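Local coordinates for protein mandelate racemase/muconate lactonizing enzyme (Polaromonas sp., PDB 2OG9) that probably catalyses racemisation or a related reaction that starts by abstracting a proton next to a substrate carboxylate, as in other members of the enolase superfamily, at residues F65-R70 with A289-G294; S144-V149 with D352-V357; Q165-A170 with R201-D206. All coordinates share one frame; numbering follows the deposited sequence.

Each of the three contacts ties together a different level of the enolase-superfamily fold. Contact 1 sets strand 61-69, at one side of the N-terminal antiparallel sheet, on the short helix 289-292 of the barrel domain. Contact 2 pairs strand 148-152 with strand 354-356, and contact 3 packs helix 163-175, which follows strand 148-152 in the chain, against helix 190-204. Contacts 1 and 2 interleave along the chain, and both segments of contact 3 fall between the halves of each. Centres lie about 23 Å (1 and 2), 24 Å (2 and 3) and 32 Å (1 and 3) apart, without touching. Domain interface, strand pairing and outer helix layer are thus held at separate places.

Contact 1. Residues F65-R70 with A289-G294; sequences FSYSKR and APRVGG
Pro290 rests its ring against strand 61-69, with CB 3.8 Å from CD2 of Tyr67 and 3.9 Å from CA of Ser66. It meets the tyrosine at the ring edge, near the ring plane, and does not lie over a face. Farther along, the phenol oxygen is the polar focus: NH2 of Arg291 donates to Tyr67 OH at 2.7 Å, the oxygen lying some 30° out of the guanidinium plane, and NE of Arg291 adds a weak bond at 3.2 Å to the same OH. Arg291 reaches it because CG stands anti to the backbone N (chi1 -170°) and the chain then bends at chi3. Lys69 CD lies at the guanidinium edge, 3.9 Å from NH2 of Arg291. Asp288 also binds Tyr67 OH, and its other carboxylate oxygen takes the backbone N of Arg291, tying tyrosine and helix start together. A phenylalanine in place of Tyr67 would probably keep the proline packing but leave Arg291 and Asp288 without their shared hydroxyl. A Schellman motif at Gly293 ends the short helix. Around this seam between capping and barrel domains, Ile49 of strand 46-56 touches Tyr67, Leu320 of helix 318-326 touches Pro290, and Ser108 of a second subunit packs on Arg291.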
loop_
_atom_site.group_PDB
_atom_site.type_symbol
_atom_site.label_atom_id
_atom_site.label_comp_id
_atom_site.label_asym_id
_atom_site.label_seq_id
_atom_site.Cartn_x
_atom_site.Cartn_y
_atom_site.Cartn_z
ATOM N N PHE A 65 16.384 -39.117 3.763
ATOM C CA PHE A 65 15.057 -39.698 3.650
ATOM C C PHE A 65 13.958 -38.659 3.549
ATOM O O PHE A 65 14.164 -37.488 3.848
ATOM C CB PHE A 65 14.784 -40.631 4.844
ATOM C CG PHE A 65 14.652 -39.921 6.169
ATOM C CD1 PHE A 65 13.414 -39.457 6.603
ATOM C CD2 PHE A 65 15.763 -39.716 6.978
ATOM C CE1 PHE A 65 13.279 -38.798 7.825
ATOM C CE2 PHE A 65 15.643 -39.057 8.203
ATOM C CZ PHE A 65 14.393 -38.597 8.626
ATOM N N SER A 66 12.802 -39.102 3.076
ATOM C CA SER A 66 11.615 -38.268 2.987
ATOM C C SER A 66 10.539 -39.230 3.472
ATOM O O SER A 66 10.849 -40.381 3.803
ATOM C CB SER A 66 11.347 -37.795 1.548
ATOM O OG SER A 66 11.193 -38.877 0.650
ATOM N N TYR A 67 9.289 -38.792 3.531
ATOM C CA TYR A 67 8.247 -39.673 4.027
ATOM C C TYR A 67 6.869 -39.240 3.560
ATOM O O TYR A 67 6.692 -38.149 3.020
ATOM C CB TYR A 67 8.271 -39.674 5.560
ATOM C CG TYR A 67 7.667 -38.425 6.165
ATOM C CD1 TYR A 67 6.315 -38.372 6.494
ATOM C CD2 TYR A 67 8.432 -37.279 6.354
ATOM C CE1 TYR A 67 5.738 -37.208 6.994
ATOM C CE2 TYR A 67 7.866 -36.105 6.853
ATOM C CZ TYR A 67 6.516 -36.079 7.170
ATOM O OH TYR A 67 5.936 -34.927 7.650
ATOM N N SER A 68 5.897 -40.114 3.781
ATOM C CA SER A 68 4.514 -39.840 3.439
ATOM C C SER A 68 3.641 -40.443 4.524
ATOM O O SER A 68 3.797 -41.614 4.879
ATOM C CB SER A 68 4.125 -40.474 2.101
ATOM O OG SER A 68 4.934 -40.002 1.044
ATOM N N LYS A 69 2.751 -39.625 5.069
ATOM C CA LYS A 69 1.796 -40.080 6.068
ATOM C C LYS A 69 0.542 -40.200 5.213
ATOM O O LYS A 69 0.057 -39.206 4.677
ATOM C CB LYS A 69 1.629 -39.030 7.165
ATOM C CG LYS A 69 2.797 -38.999 8.146
ATOM C CD LYS A 69 2.793 -37.731 8.991
ATOM C CE LYS A 69 2.727 -38.045 10.476
ATOM N NZ LYS A 69 2.884 -36.831 11.335
ATOM N N ARG A 70 0.047 -41.422 5.069
ATOM C CA ARG A 70 -1.110 -41.714 4.227
ATOM C C ARG A 70 -0.595 -41.805 2.788
ATOM O O ARG A 70 0.587 -42.057 2.581
ATOM C CB ARG A 70 -2.203 -40.644 4.379
ATOM C CG ARG A 70 -2.801 -40.625 5.787
ATOM C CD ARG A 70 -3.982 -39.676 5.924
ATOM N NE ARG A 70 -4.427 -39.572 7.314
ATOM C CZ ARG A 70 -4.958 -40.571 8.015
ATOM N NH1 ARG A 70 -5.124 -41.766 7.460
ATOM N NH2 ARG A 70 -5.316 -40.379 9.279
ATOM N N ALA A 289 11.414 -30.255 6.864
ATOM C CA ALA A 289 12.430 -30.472 5.835
ATOM C C ALA A 289 12.059 -31.518 4.775
ATOM O O ALA A 289 11.998 -31.203 3.589
ATOM C CB ALA A 289 13.775 -30.821 6.485
ATOM N N PRO A 290 11.814 -32.774 5.185
ATOM C CA PRO A 290 11.453 -33.808 4.206
ATOM C C PRO A 290 10.239 -33.430 3.358
ATOM O O PRO A 290 10.186 -33.703 2.161
ATOM C CB PRO A 290 11.170 -35.029 5.081
ATOM C CG PRO A 290 12.086 -34.831 6.245
ATOM C CD PRO A 290 11.934 -33.349 6.538
ATOM N N ARG A 291 9.262 -32.791 3.987
ATOM C CA ARG A 291 8.047 -32.404 3.289
ATOM C C ARG A 291 8.219 -31.262 2.278
ATOM O O ARG A 291 7.499 -31.208 1.283
ATOM C CB ARG A 291 6.965 -32.040 4.311
ATOM C CG ARG A 291 5.589 -31.851 3.704
ATOM C CD ARG A 291 4.498 -31.788 4.769
ATOM N NE ARG A 291 4.413 -33.017 5.555
ATOM C CZ ARG A 291 3.355 -33.361 6.283
ATOM N NH1 ARG A 291 2.294 -32.566 6.322
ATOM N NH2 ARG A 291 3.348 -34.498 6.967
ATOM N N VAL A 292 9.168 -30.361 2.518
ATOM C CA VAL A 292 9.371 -29.233 1.609
ATOM C C VAL A 292 10.428 -29.478 0.534
ATOM O O VAL A 292 10.677 -28.613 -0.303
ATOM C CB VAL A 292 9.737 -27.931 2.381
ATOM C CG1 VAL A 292 8.644 -27.599 3.383
ATOM C CG2 VAL A 292 11.078 -28.084 3.077
ATOM N N GLY A 293 11.056 -30.648 0.557
ATOM C CA GLY A 293 12.057 -30.949 -0.452
ATOM C C GLY A 293 13.482 -31.101 0.039
ATOM O O GLY A 293 14.418 -31.070 -0.759
ATOM N N GLY A 294 13.659 -31.255 1.347
ATOM C CA GLY A 294 14.997 -31.431 1.877
ATOM C C GLY A 294 15.576 -30.248 2.629
ATOM O O GLY A 294 14.900 -29.248 2.895
#

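Contact 2. Residues S144-V149 with D352-V357; sequences SYRDSV and DGRMLV
Val149 and Met355, a selenomethionine, form an antiparallel hydrogen-bonded pair, with Val149 N 2.9 Å from Met355 O and Met355 N 2.8 Å from Val149 O. Ser148 and Leu356 make the adjoining non-hydrogen-bonded pair. Just past the paired residues, Val357 N donates to Asp147 O (3.1 Å, 170° at the hydrogen), and one water donates to both Asp147 O and Val357 O. Side-chain polarity centres on Arg354, which grips Ser148 side-on: NE meets OG of Ser148 at 2.8 Å, close to the guanidinium plane, while NH2 reaches Ser148 O at 2.9 Å from well above the carbonyl plane. The serine hydroxyl is set for this between its own backbone N and carbonyl carbon (chi1 68°). Apolar contacts are few: CB of Val149 lies 4.3 Å from CG of Met355, and CG2 of Val149 is 4.2 Å from CG2 of Val357. Arg146 crosses Arg354 at about a right angle, its CD 3.9 Å from NH2 of Arg354. Glu331 salt-bridges each arginine through a different carboxylate oxygen, probably offsetting their like charges. Main-chain pairing sets the register; Arg354 and the carboxylate it shares with Arg146 add polar bonds at one side.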
loop_
_atom_site.group_PDB
_atom_site.type_symbol
_atom_site.label_atom_id
_atom_site.label_comp_id
_atom_site.label_asym_id
_atom_site.label_seq_id
_atom_site.Cartn_x
_atom_site.Cartn_y
_atom_site.Cartn_z
ATOM N N SER A 144 26.368 -23.899 14.364
ATOM C CA SER A 144 25.289 -23.887 15.345
ATOM C C SER A 144 25.325 -22.718 16.318
ATOM O O SER A 144 26.333 -22.031 16.451
ATOM C CB SER A 144 25.276 -25.202 16.132
ATOM O OG SER A 144 26.416 -25.302 16.959
ATOM N N TYR A 145 24.199 -22.498 16.989
ATOM C CA TYR A 145 24.066 -21.435 17.976
ATOM C C TYR A 145 23.906 -22.036 19.362
ATOM O O TYR A 145 23.998 -21.333 20.374
ATOM C CB TYR A 145 22.835 -20.585 17.665
ATOM C CG TYR A 145 23.057 -19.554 16.593
ATOM C CD1 TYR A 145 23.554 -18.293 16.910
ATOM C CD2 TYR A 145 22.766 -19.833 15.255
ATOM C CE1 TYR A 145 23.751 -17.330 15.927
ATOM C CE2 TYR A 145 22.965 -18.874 14.264
ATOM C CZ TYR A 145 23.455 -17.625 14.613
ATOM O OH TYR A 145 23.632 -16.662 13.648
ATOM N N ARG A 146 23.665 -23.343 19.404
ATOM C CA ARG A 146 23.456 -24.038 20.670
ATOM C C ARG A 146 23.792 -25.520 20.546
ATOM O O ARG A 146 23.739 -26.091 19.455
ATOM C CB ARG A 146 21.990 -23.874 21.098
ATOM C CG ARG A 146 20.970 -24.416 20.079
ATOM C CD ARG A 146 19.552 -23.905 20.373
ATOM N NE ARG A 146 19.477 -22.448 20.247
ATOM C CZ ARG A 146 19.393 -21.793 19.091
ATOM N NH1 ARG A 146 19.356 -22.458 17.938
ATOM N NH2 ARG A 146 19.373 -20.467 19.081
ATOM N N ASP A 147 24.125 -26.148 21.668
ATOM C CA ASP A 147 24.457 -27.568 21.651
ATOM C C ASP A 147 23.288 -28.449 22.084
ATOM O O ASP A 147 23.405 -29.669 22.128
ATOM C CB ASP A 147 25.689 -27.828 22.520
ATOM C CG ASP A 147 26.923 -27.116 21.994
ATOM O OD1 ASP A 147 27.130 -27.119 20.759
ATOM O OD2 ASP A 147 27.688 -26.554 22.807
ATOM N N SER A 148 22.158 -27.824 22.396
ATOM C CA SER A 148 20.955 -28.555 22.792
ATOM C C SER A 148 19.763 -27.667 22.439
ATOM O O SER A 148 19.893 -26.448 22.422
ATOM C CB SER A 148 20.967 -28.870 24.292
ATOM O OG SER A 148 20.851 -27.695 25.065
ATOM N N VAL A 149 18.616 -28.281 22.167
ATOM C CA VAL A 149 17.414 -27.556 21.760
ATOM C C VAL A 149 16.195 -27.843 22.643
ATOM O O VAL A 149 15.947 -28.991 23.015
ATOM C CB VAL A 149 17.058 -27.922 20.295
ATOM C CG1 VAL A 149 15.804 -27.181 19.855
ATOM C CG2 VAL A 149 18.230 -27.580 19.373
ATOM N N ASP A 352 17.047 -32.189 31.114
ATOM C CA ASP A 352 16.730 -30.859 31.600
ATOM C C ASP A 352 15.889 -30.024 30.636
ATOM O O ASP A 352 16.120 -28.826 30.484
ATOM C CB ASP A 352 18.022 -30.122 31.953
ATOM C CG ASP A 352 18.798 -30.819 33.054
ATOM O OD1 ASP A 352 18.160 -31.223 34.048
ATOM O OD2 ASP A 352 20.034 -30.961 32.929
ATOM N N GLY A 353 14.918 -30.667 29.993
ATOM C CA GLY A 353 14.028 -29.968 29.076
ATOM C C GLY A 353 14.535 -29.690 27.669
ATOM O O GLY A 353 13.868 -28.990 26.896
ATOM N N ARG A 354 15.692 -30.238 27.319
ATOM C CA ARG A 354 16.259 -30.013 25.990
ATOM C C ARG A 354 16.807 -31.307 25.384
ATOM O O ARG A 354 17.226 -32.210 26.109
ATOM C CB ARG A 354 17.398 -28.983 26.073
ATOM C CG ARG A 354 17.052 -27.693 26.820
ATOM C CD ARG A 354 18.272 -26.789 26.996
ATOM N NE ARG A 354 18.692 -26.128 25.757
ATOM C CZ ARG A 354 18.175 -24.990 25.296
ATOM N NH1 ARG A 354 17.212 -24.376 25.970
ATOM N NH2 ARG A 354 18.631 -24.455 24.164
HETATM N N MSE A 355 16.795 -31.411 24.058
HETATM C CA MSE A 355 17.356 -32.598 23.428
HETATM C C MSE A 355 18.746 -32.212 22.959
HETATM O O MSE A 355 18.946 -31.119 22.425
HETATM C CB MSE A 355 16.497 -33.091 22.254
HETATM C CG MSE A 355 16.250 -32.111 21.129
HETATM SE SE MSE A 355 15.452 -33.038 19.590
HETATM C CE MSE A 355 13.775 -33.620 20.404
ATOM N N LEU A 356 19.710 -33.098 23.182
ATOM C CA LEU A 356 21.088 -32.828 22.802
ATOM C C LEU A 356 21.287 -32.968 21.302
ATOM O O LEU A 356 20.757 -33.881 20.673
ATOM C CB LEU A 356 22.049 -33.789 23.520
ATOM C CG LEU A 356 22.028 -33.828 25.052
ATOM C CD1 LEU A 356 23.102 -34.797 25.554
ATOM C CD2 LEU A 356 22.269 -32.439 25.613
ATOM N N VAL A 357 22.050 -32.048 20.733
ATOM C CA VAL A 357 22.340 -32.109 19.314
ATOM C C VAL A 357 23.419 -33.175 19.177
ATOM O O VAL A 357 24.438 -33.105 19.849
ATOM C CB VAL A 357 22.885 -30.766 18.807
ATOM C CG1 VAL A 357 23.285 -30.889 17.348
ATOM C CG2 VAL A 357 21.824 -29.683 18.981
HETATM O O HOH W 1 25.523 -31.307 21.328
#

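Contact 3. Residues Q165-A170 with R201-D206; sequences QLMVNA and RKHLGD
The carbonyl oxygen of Met167 accepts a hydrogen bond from the hydroxyl of Ser171 in its own helix, and across the contact the edge of the His203 ring comes up to it near the ring plane. CD2 of His203 lies 3.0 Å from Met167 O; NE2 is close too, but at a poor angle that makes no hydrogen bond. The imidazole is carried to the neighbouring helix by a CG anti to the backbone N (chi1 -174°). There the selenomethionine at Met167 meets it along its side chain: CB is 3.6 Å from CD2 of His203, and SE stands 5.2 Å from the ring centroid, 28° off the normal, an oblique, loose Met-aromatic approach. The terminal methyl falls implausibly close to the histidine CB, so its exact place is doubtful. Deeper in, Ala170 CB touches Leu204 CD1 at 3.9 Å, and both side chains rest on Ile181 of strand 181-184. Helix 190-204 belongs to the beta-alpha-beta unit that links parallel strands 181-184 and 210-213. Adjacent outer helices of the barrel are thus joined without any hydrogen bond between the two segments, through a small apolar pair beneath and, toward the surface, a histidine edge laid on a carbonyl.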
loop_
_atom_site.group_PDB
_atom_site.type_symbol
_atom_site.label_atom_id
_atom_site.label_comp_id
_atom_site.label_asym_id
_atom_site.label_seq_id
_atom_site.Cartn_x
_atom_site.Cartn_y
_atom_site.Cartn_z
ATOM N N GLN A 165 -5.111 -40.287 32.340
ATOM C CA GLN A 165 -4.010 -41.072 31.787
ATOM C C GLN A 165 -2.976 -40.130 31.179
ATOM O O GLN A 165 -1.772 -40.263 31.418
ATOM C CB GLN A 165 -4.514 -42.020 30.698
ATOM C CG GLN A 165 -5.253 -43.242 31.208
ATOM C CD GLN A 165 -5.614 -44.198 30.087
ATOM O OE1 GLN A 165 -4.765 -44.562 29.270
ATOM N NE2 GLN A 165 -6.874 -44.614 30.045
ATOM N N LEU A 166 -3.457 -39.181 30.383
ATOM C CA LEU A 166 -2.590 -38.209 29.737
ATOM C C LEU A 166 -1.876 -37.387 30.806
ATOM O O LEU A 166 -0.760 -36.915 30.596
ATOM C CB LEU A 166 -3.421 -37.307 28.818
ATOM C CG LEU A 166 -2.704 -36.331 27.880
ATOM C CD1 LEU A 166 -3.659 -35.901 26.778
ATOM C CD2 LEU A 166 -2.198 -35.128 28.661
HETATM N N MSE A 167 -2.521 -37.236 31.961
HETATM C CA MSE A 167 -1.949 -36.477 33.069
HETATM C C MSE A 167 -0.749 -37.168 33.707
HETATM O O MSE A 167 0.239 -36.514 34.047
HETATM C CB MSE A 167 -3.019 -36.212 34.130
HETATM C CG MSE A 167 -4.000 -35.126 33.733
HETATM SE SE MSE A 167 -5.509 -35.016 34.919
HETATM C CE MSE A 167 -4.751 -33.950 36.324
ATOM N N VAL A 168 -0.833 -38.485 33.877
ATOM C CA VAL A 168 0.269 -39.239 34.466
ATOM C C VAL A 168 1.358 -39.465 33.417
ATOM O O VAL A 168 2.540 -39.567 33.750
ATOM C CB VAL A 168 -0.207 -40.607 35.041
ATOM C CG1 VAL A 168 -1.172 -40.378 36.198
ATOM C CG2 VAL A 168 -0.872 -41.437 33.958
ATOM N N ASN A 169 0.955 -39.538 32.151
ATOM C CA ASN A 169 1.893 -39.725 31.045
ATOM C C ASN A 169 2.737 -38.457 30.877
ATOM O O ASN A 169 3.957 -38.519 30.708
ATOM C CB ASN A 169 1.132 -40.004 29.743
ATOM C CG ASN A 169 0.642 -41.440 29.643
ATOM O OD1 ASN A 169 0.269 -42.057 30.641
ATOM N ND2 ASN A 169 0.626 -41.972 28.426
ATOM N N ALA A 170 2.070 -37.309 30.921
ATOM C CA ALA A 170 2.743 -36.026 30.782
ATOM C C ALA A 170 3.725 -35.839 31.931
ATOM O O ALA A 170 4.893 -35.523 31.714
ATOM C CB ALA A 170 1.721 -34.898 30.774
ATOM N N ARG A 201 -3.033 -28.449 33.014
ATOM C CA ARG A 201 -2.346 -27.318 33.624
ATOM C C ARG A 201 -2.327 -27.403 35.148
ATOM O O ARG A 201 -1.304 -27.126 35.774
ATOM C CB ARG A 201 -2.996 -26.001 33.184
ATOM C CG ARG A 201 -2.591 -24.784 34.016
ATOM C CD ARG A 201 -1.079 -24.595 34.086
ATOM N NE ARG A 201 -0.477 -24.294 32.788
ATOM C CZ ARG A 201 -0.638 -23.149 32.132
ATOM N NH1 ARG A 201 -1.390 -22.184 32.648
ATOM N NH2 ARG A 201 -0.037 -22.965 30.961
ATOM N N LYS A 202 -3.451 -27.787 35.746
ATOM C CA LYS A 202 -3.515 -27.885 37.201
ATOM C C LYS A 202 -2.630 -29.011 37.720
ATOM O O LYS A 202 -2.047 -28.904 38.798
ATOM C CB LYS A 202 -4.954 -28.112 37.674
ATOM C CG LYS A 202 -5.081 -28.126 39.195
ATOM C CD LYS A 202 -6.511 -28.349 39.666
ATOM C CE LYS A 202 -6.577 -28.380 41.191
ATOM N NZ LYS A 202 -7.956 -28.637 41.704
ATOM N N HIS A 203 -2.527 -30.086 36.944
ATOM C CA HIS A 203 -1.717 -31.235 37.332
ATOM C C HIS A 203 -0.211 -30.974 37.262
ATOM O O HIS A 203 0.509 -31.190 38.238
ATOM C CB HIS A 203 -2.058 -32.433 36.449
ATOM C CG HIS A 203 -1.379 -33.702 36.861
ATOM N ND1 HIS A 203 -1.499 -34.234 38.128
ATOM C CD2 HIS A 203 -0.585 -34.555 36.170
ATOM C CE1 HIS A 203 -0.810 -35.358 38.199
ATOM N NE2 HIS A 203 -0.246 -35.577 37.024
ATOM N N LEU A 204 0.259 -30.511 36.107
ATOM C CA LEU A 204 1.681 -30.248 35.914
ATOM C C LEU A 204 2.176 -28.978 36.589
ATOM O O LEU A 204 3.318 -28.915 37.045
ATOM C CB LEU A 204 2.003 -30.185 34.420
ATOM C CG LEU A 204 1.683 -31.453 33.626
ATOM C CD1 LEU A 204 2.033 -31.239 32.164
ATOM C CD2 LEU A 204 2.459 -32.630 34.201
ATOM N N GLY A 205 1.320 -27.963 36.647
ATOM C CA GLY A 205 1.715 -26.712 37.268
ATOM C C GLY A 205 1.988 -25.629 36.241
ATOM O O GLY A 205 2.177 -25.915 35.059
ATOM N N ASP A 206 2.019 -24.383 36.698
ATOM C CA ASP A 206 2.254 -23.235 35.829
ATOM C C ASP A 206 3.684 -23.141 35.298
ATOM O O ASP A 206 3.962 -22.346 34.401
ATOM C CB ASP A 206 1.906 -21.944 36.577
ATOM C CG ASP A 206 0.434 -21.854 36.926
ATOM O OD1 ASP A 206 -0.111 -22.839 37.473
ATOM O OD2 ASP A 206 -0.178 -20.798 36.660
#